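Local coordinates for beta sliding clamp (PDB 5WCE), which forms a ring-shaped head-to-tail dimer around DNA and probably tethers DNA polymerases and other proteins to it, conferring processivity, at residues 349-354 against 360-365; 271-276 against 339-344. All coordinates share one frame; numbering follows the deposited sequence.

Contact 1 of 2, residues 349-354 against 360-365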
loop_
_atom_site.group_PDB
_atom_site.type_symbol
_atom_site.label_atom_id
_atom_site.label_comp_id
_atom_site.label_asym_id
_atom_site.label_seq_id
_atom_site.Cartn_x
_atom_site.Cartn_y
_atom_site.Cartn_z
ATOM N N ALA A 349 7.615 -18.421 -24.699
ATOM C CA ALA A 349 8.757 -18.708 -23.879
ATOM C C ALA A 349 9.234 -20.090 -24.296
ATOM O O ALA A 349 8.439 -20.950 -24.671
ATOM C CB ALA A 349 8.429 -18.661 -22.405
ATOM N N GLU A 350 10.532 -20.264 -24.254
ATOM C CA GLU A 350 11.176 -21.544 -24.543
ATOM C C GLU A 350 11.845 -22.058 -23.301
ATOM O O GLU A 350 12.709 -21.357 -22.681
ATOM C CB GLU A 350 12.203 -21.420 -25.681
ATOM C CG GLU A 350 12.951 -22.695 -26.017
ATOM C CD GLU A 350 13.978 -22.496 -27.136
ATOM O OE1 GLU A 350 13.691 -21.774 -28.067
ATOM O OE2 GLU A 350 15.116 -23.016 -27.057
ATOM N N PHE A 351 11.519 -23.308 -22.965
ATOM C CA PHE A 351 12.097 -23.999 -21.828
ATOM C C PHE A 351 12.969 -25.136 -22.332
ATOM O O PHE A 351 12.571 -25.879 -23.273
ATOM C CB PHE A 351 11.000 -24.617 -20.956
ATOM C CG PHE A 351 10.220 -23.634 -20.175
ATOM C CD1 PHE A 351 9.308 -22.755 -20.829
ATOM C CD2 PHE A 351 10.321 -23.584 -18.800
ATOM C CE1 PHE A 351 8.544 -21.867 -20.081
ATOM C CE2 PHE A 351 9.565 -22.683 -18.076
ATOM C CZ PHE A 351 8.721 -21.800 -18.727
ATOM N N ARG A 352 14.130 -25.290 -21.712
ATOM C CA ARG A 352 15.045 -26.413 -21.996
ATOM C C ARG A 352 15.306 -27.230 -20.739
ATOM O O ARG A 352 15.909 -26.747 -19.773
ATOM C CB ARG A 352 16.349 -25.929 -22.610
ATOM C CG ARG A 352 16.094 -25.010 -23.792
ATOM C CD ARG A 352 17.375 -24.742 -24.576
ATOM N NE ARG A 352 17.107 -23.772 -25.626
ATOM C CZ ARG A 352 18.042 -23.092 -26.286
ATOM N NH1 ARG A 352 19.337 -23.266 -26.027
ATOM N NH2 ARG A 352 17.699 -22.227 -27.237
ATOM N N PHE A 353 14.877 -28.483 -20.763
ATOM C CA PHE A 353 14.971 -29.376 -19.627
ATOM C C PHE A 353 15.977 -30.488 -19.898
ATOM O O PHE A 353 16.241 -30.832 -21.063
ATOM C CB PHE A 353 13.613 -30.077 -19.377
ATOM C CG PHE A 353 12.433 -29.173 -19.156
ATOM C CD1 PHE A 353 11.662 -28.725 -20.207
ATOM C CD2 PHE A 353 12.055 -28.811 -17.866
ATOM C CE1 PHE A 353 10.547 -27.918 -19.994
ATOM C CE2 PHE A 353 10.920 -27.999 -17.667
ATOM C CZ PHE A 353 10.173 -27.562 -18.714
ATOM N N ALA A 354 16.570 -31.008 -18.837
ATOM C CA ALA A 354 17.392 -32.234 -18.916
ATOM C C ALA A 354 16.609 -33.305 -18.149
ATOM O O ALA A 354 15.668 -33.835 -18.698
ATOM C CB ALA A 354 18.788 -32.019 -18.400
ATOM N N THR A 360 16.855 -25.976 -15.107
ATOM C CA THR A 360 16.111 -25.764 -16.286
ATOM C C THR A 360 16.430 -24.370 -16.810
ATOM O O THR A 360 16.454 -23.451 -16.062
ATOM C CB THR A 360 14.599 -25.902 -15.968
ATOM O OG1 THR A 360 14.327 -27.255 -15.568
ATOM C CG2 THR A 360 13.756 -25.610 -17.126
ATOM N N LEU A 361 16.631 -24.250 -18.119
ATOM C CA LEU A 361 16.935 -22.972 -18.784
ATOM C C LEU A 361 15.648 -22.461 -19.381
ATOM O O LEU A 361 14.864 -23.235 -19.972
ATOM C CB LEU A 361 17.948 -23.189 -19.920
ATOM C CG LEU A 361 18.481 -21.976 -20.636
ATOM C CD1 LEU A 361 19.301 -21.196 -19.637
ATOM C CD2 LEU A 361 19.387 -22.324 -21.816
ATOM N N VAL A 362 15.402 -21.168 -19.232
ATOM C CA VAL A 362 14.310 -20.512 -19.935
ATOM C C VAL A 362 14.919 -19.406 -20.777
ATOM O O VAL A 362 15.729 -18.576 -20.257
ATOM C CB VAL A 362 13.282 -19.919 -18.964
ATOM C CG1 VAL A 362 12.070 -19.411 -19.724
ATOM C CG2 VAL A 362 12.874 -20.972 -17.934
ATOM N N VAL A 363 14.593 -19.408 -22.055
ATOM C CA VAL A 363 15.096 -18.398 -22.972
ATOM C C VAL A 363 13.936 -17.644 -23.596
ATOM O O VAL A 363 12.815 -18.148 -23.679
ATOM C CB VAL A 363 16.066 -18.918 -24.038
ATOM C CG1 VAL A 363 17.357 -19.494 -23.424
ATOM C CG2 VAL A 363 15.455 -19.894 -24.941
ATOM N N ASP A 364 14.226 -16.417 -24.010
ATOM C CA ASP A 364 13.241 -15.504 -24.535
ATOM C C ASP A 364 13.522 -15.372 -26.034
ATOM O O ASP A 364 14.537 -14.754 -26.424
ATOM C CB ASP A 364 13.354 -14.126 -23.892
ATOM C CG ASP A 364 12.268 -13.189 -24.353
ATOM O OD1 ASP A 364 11.688 -13.421 -25.464
ATOM O OD2 ASP A 364 11.997 -12.192 -23.637
ATOM N N PRO A 365 12.621 -15.903 -26.892
ATOM C CA PRO A 365 12.901 -15.819 -28.348
ATOM C C PRO A 365 13.037 -14.399 -28.934
ATOM O O PRO A 365 13.608 -14.269 -30.020
ATOM C CB PRO A 365 11.717 -16.574 -28.993
ATOM C CG PRO A 365 11.198 -17.477 -27.898
ATOM C CD PRO A 365 11.412 -16.704 -26.618
HETATM O O HOH W 1 15.527 -30.161 -16.286
#
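E350 OE2, lying beside V363 of the partner strand, is gripped by two nitrogens of R352. R352 NE reaches E350 OE2 at 2.6 Å on the anti side and NH2 at 2.7 Å on the syn side, both out of the carboxylate plane, while the oxygen stays close to the guanidinium plane. The E350 side chain runs alongside V363 because it leaves the strand extended, CG anti to the backbone N (chi1 178°), and V363 CG2 lies 3.7 Å from E350 CB and 4.0 Å from R352 NH2. Cut back to an alanine, this position would probably leave the R352 guanidinium without its carboxylate mate and able to turn, and V363 CG2 less covered. The antiparallel hairpin is held by hydrogen-bonded pairs E350–V363 and R352–L361; R352 N donates to L361 O at 2.8 Å. Between them F351 and V362, a non-hydrogen-bonded pair, project from the other face, where V362 CG1 sits 4.2 Å from the F351 ring centroid, a CH-pi contact over the ring's centre, and T360 CG2 meets the ring edge. The hairpin is two-faced: an apolar side under helix 334-343 and a partly exposed side bearing an ion pair on aliphatic groups.

Contact 2 of 2, residues 271-276 against 339-344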
loop_
_atom_site.group_PDB
_atom_site.type_symbol
_atom_site.label_atom_id
_atom_site.label_comp_id
_atom_site.label_asym_id
_atom_site.label_seq_id
_atom_site.Cartn_x
_atom_site.Cartn_y
_atom_site.Cartn_z
ATOM N N LEU A 271 6.081 -22.568 -25.532
ATOM C CA LEU A 271 4.712 -22.365 -25.134
ATOM C C LEU A 271 4.289 -20.889 -25.235
ATOM O O LEU A 271 5.135 -19.954 -25.336
ATOM C CB LEU A 271 4.497 -22.959 -23.750
ATOM C CG LEU A 271 5.369 -22.484 -22.560
ATOM C CD1 LEU A 271 5.068 -21.019 -22.165
ATOM C CD2 LEU A 271 5.179 -23.372 -21.348
ATOM N N ASP A 272 2.979 -20.706 -25.183
ATOM C CA ASP A 272 2.349 -19.390 -25.079
ATOM C C ASP A 272 2.519 -18.895 -23.647
ATOM O O ASP A 272 1.867 -19.384 -22.715
ATOM C CB ASP A 272 0.866 -19.496 -25.477
ATOM C CG ASP A 272 0.138 -18.195 -25.411
ATOM O OD1 ASP A 272 0.365 -17.348 -24.576
ATOM O OD2 ASP A 272 -0.801 -18.046 -26.184
ATOM N N ASN A 273 3.399 -17.908 -23.474
ATOM C CA ASN A 273 3.840 -17.466 -22.160
ATOM C C ASN A 273 2.718 -16.866 -21.353
ATOM O O ASN A 273 2.611 -17.116 -20.145
ATOM C CB ASN A 273 4.964 -16.454 -22.295
ATOM C CG ASN A 273 5.534 -16.015 -20.968
ATOM O OD1 ASN A 273 6.173 -16.819 -20.280
ATOM N ND2 ASN A 273 5.351 -14.716 -20.607
ATOM N N ASP A 274 1.900 -16.031 -21.989
ATOM C CA ASP A 274 0.777 -15.412 -21.267
ATOM C C ASP A 274 -0.234 -16.473 -20.815
ATOM O O ASP A 274 -0.628 -16.463 -19.666
ATOM C CB ASP A 274 0.075 -14.354 -22.106
ATOM C CG ASP A 274 -0.999 -13.593 -21.286
ATOM O OD1 ASP A 274 -0.679 -13.040 -20.212
ATOM O OD2 ASP A 274 -2.156 -13.612 -21.685
ATOM N N LEU A 275 -0.624 -17.385 -21.687
ATOM C CA LEU A 275 -1.597 -18.408 -21.310
ATOM C C LEU A 275 -1.012 -19.285 -20.184
ATOM O O LEU A 275 -1.671 -19.580 -19.194
ATOM C CB LEU A 275 -2.038 -19.245 -22.487
ATOM C CG LEU A 275 -2.875 -20.475 -22.094
ATOM C CD1 LEU A 275 -4.156 -20.081 -21.320
ATOM C CD2 LEU A 275 -3.160 -21.338 -23.304
ATOM N N PHE A 276 0.257 -19.639 -20.305
ATOM C CA PHE A 276 0.883 -20.516 -19.317
ATOM C C PHE A 276 0.973 -19.836 -17.958
ATOM O O PHE A 276 0.631 -20.427 -16.958
ATOM C CB PHE A 276 2.275 -20.985 -19.811
ATOM C CG PHE A 276 2.993 -21.876 -18.847
ATOM C CD1 PHE A 276 2.625 -23.195 -18.709
ATOM C CD2 PHE A 276 4.085 -21.411 -18.140
ATOM C CE1 PHE A 276 3.321 -24.032 -17.844
ATOM C CE2 PHE A 276 4.808 -22.253 -17.322
ATOM C CZ PHE A 276 4.389 -23.564 -17.144
ATOM N N ASP A 339 7.833 -15.390 -11.891
ATOM C CA ASP A 339 8.841 -14.317 -12.036
ATOM C C ASP A 339 9.525 -14.352 -13.390
ATOM O O ASP A 339 9.674 -13.336 -14.093
ATOM C CB ASP A 339 9.883 -14.415 -10.913
ATOM C CG ASP A 339 9.388 -13.900 -9.563
ATOM O OD1 ASP A 339 8.324 -13.245 -9.464
ATOM O OD2 ASP A 339 10.059 -14.258 -8.585
ATOM N N VAL A 340 9.906 -15.552 -13.817
ATOM C CA VAL A 340 10.468 -15.722 -15.142
ATOM C C VAL A 340 9.488 -15.390 -16.243
ATOM O O VAL A 340 9.847 -14.642 -17.164
ATOM C CB VAL A 340 11.040 -17.164 -15.324
ATOM C CG1 VAL A 340 11.479 -17.353 -16.772
ATOM C CG2 VAL A 340 12.193 -17.348 -14.392
ATOM N N CYS A 341 8.259 -15.919 -16.197
ATOM C CA CYS A 341 7.284 -15.596 -17.214
ATOM C C CYS A 341 7.042 -14.064 -17.283
ATOM O O CYS A 341 6.814 -13.514 -18.353
ATOM C CB CYS A 341 5.950 -16.308 -16.963
ATOM S SG CYS A 341 6.079 -18.107 -17.138
ATOM N N GLY A 342 7.123 -13.395 -16.142
ATOM C CA GLY A 342 7.022 -11.911 -16.059
ATOM C C GLY A 342 8.111 -11.132 -16.774
ATOM O O GLY A 342 7.931 -9.970 -17.048
ATOM N N GLN A 343 9.250 -11.757 -17.064
ATOM C CA GLN A 343 10.357 -11.119 -17.781
ATOM C C GLN A 343 10.325 -11.336 -19.262
ATOM O O GLN A 343 10.950 -10.597 -19.983
ATOM C CB GLN A 343 11.706 -11.609 -17.237
ATOM C CG GLN A 343 11.945 -11.206 -15.800
ATOM C CD GLN A 343 11.985 -9.697 -15.638
ATOM O OE1 GLN A 343 12.413 -8.969 -16.546
ATOM N NE2 GLN A 343 11.455 -9.220 -14.529
ATOM N N ILE A 344 9.571 -12.313 -19.719
ATOM C CA ILE A 344 9.574 -12.681 -21.116
ATOM C C ILE A 344 8.881 -11.554 -21.891
ATOM O O ILE A 344 7.788 -11.122 -21.517
ATOM C CB ILE A 344 8.838 -14.033 -21.288
ATOM C CG1 ILE A 344 9.642 -15.160 -20.600
ATOM C CG2 ILE A 344 8.545 -14.346 -22.731
ATOM C CD1 ILE A 344 11.049 -15.401 -21.077
#
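N273 ND2 donates a nearly straight hydrogen bond (167°) to C341 O, 2.9 Å away, joining the first turn of one helix to the last turn of another. The acceptor lies close to the amide plane of N273, whereas the donor stands tilted by 27° from the plane of the C341 carbonyl. The amide reaches the opposing segment through a chi1 of -176°, which turns CG to the side opposite the backbone N. There it is wedged between C341 and I344: N273 OD1 is 3.4 Å from C341 SG, and N273 ND2 packs 3.6 Å from I344 CB. This buried OD1 has no hydrogen-bonding partner in the model, so the amide is held through its nitrogen. On the other flank C341 SG comes to the edge of the F276 ring, 4.0 Å from CD2, a sulfur-aromatic contact in the ring plane. L271 CD2 rests over one face of that ring, offset toward the rim.

In the next shell, D272 is the N-cap of the helix that carries N273 and F276. Its OD1 accepts from L275 N at 3.1 Å, and its backbone O accepts from F276 N. A backbone bond between N273 and P347 ties this strand-to-helix junction to the residue just before strand 348-353. The contact therefore fills the corner where helix 273-284 leaves strand 267-272 and the end of helix 334-343 turns toward strand 348-353.

How the contacts relate
Contacts 1 and 2 share one sheet of the C-terminal domain, their centres about 11 Å apart: strand 348-353 of the hairpin is the neighbour of strand 267-272, and it follows helix 334-343 in the chain. A349 N is a probable hydrogen-bonding partner of L271 O at 3.0 Å, and V362 CG1 packs 3.6 Å from V340 CG1. All the touching residues of contact 2 are buried, and it relies on one side-chain-to-backbone bond and a sulfur-aromatic edge. Contact 1, though largely buried, has a partly exposed face with a salt bridge, and its backbone ladder is regular. Contact 1 thus builds the sheet itself, whereas contact 2 joins two helix ends beside it.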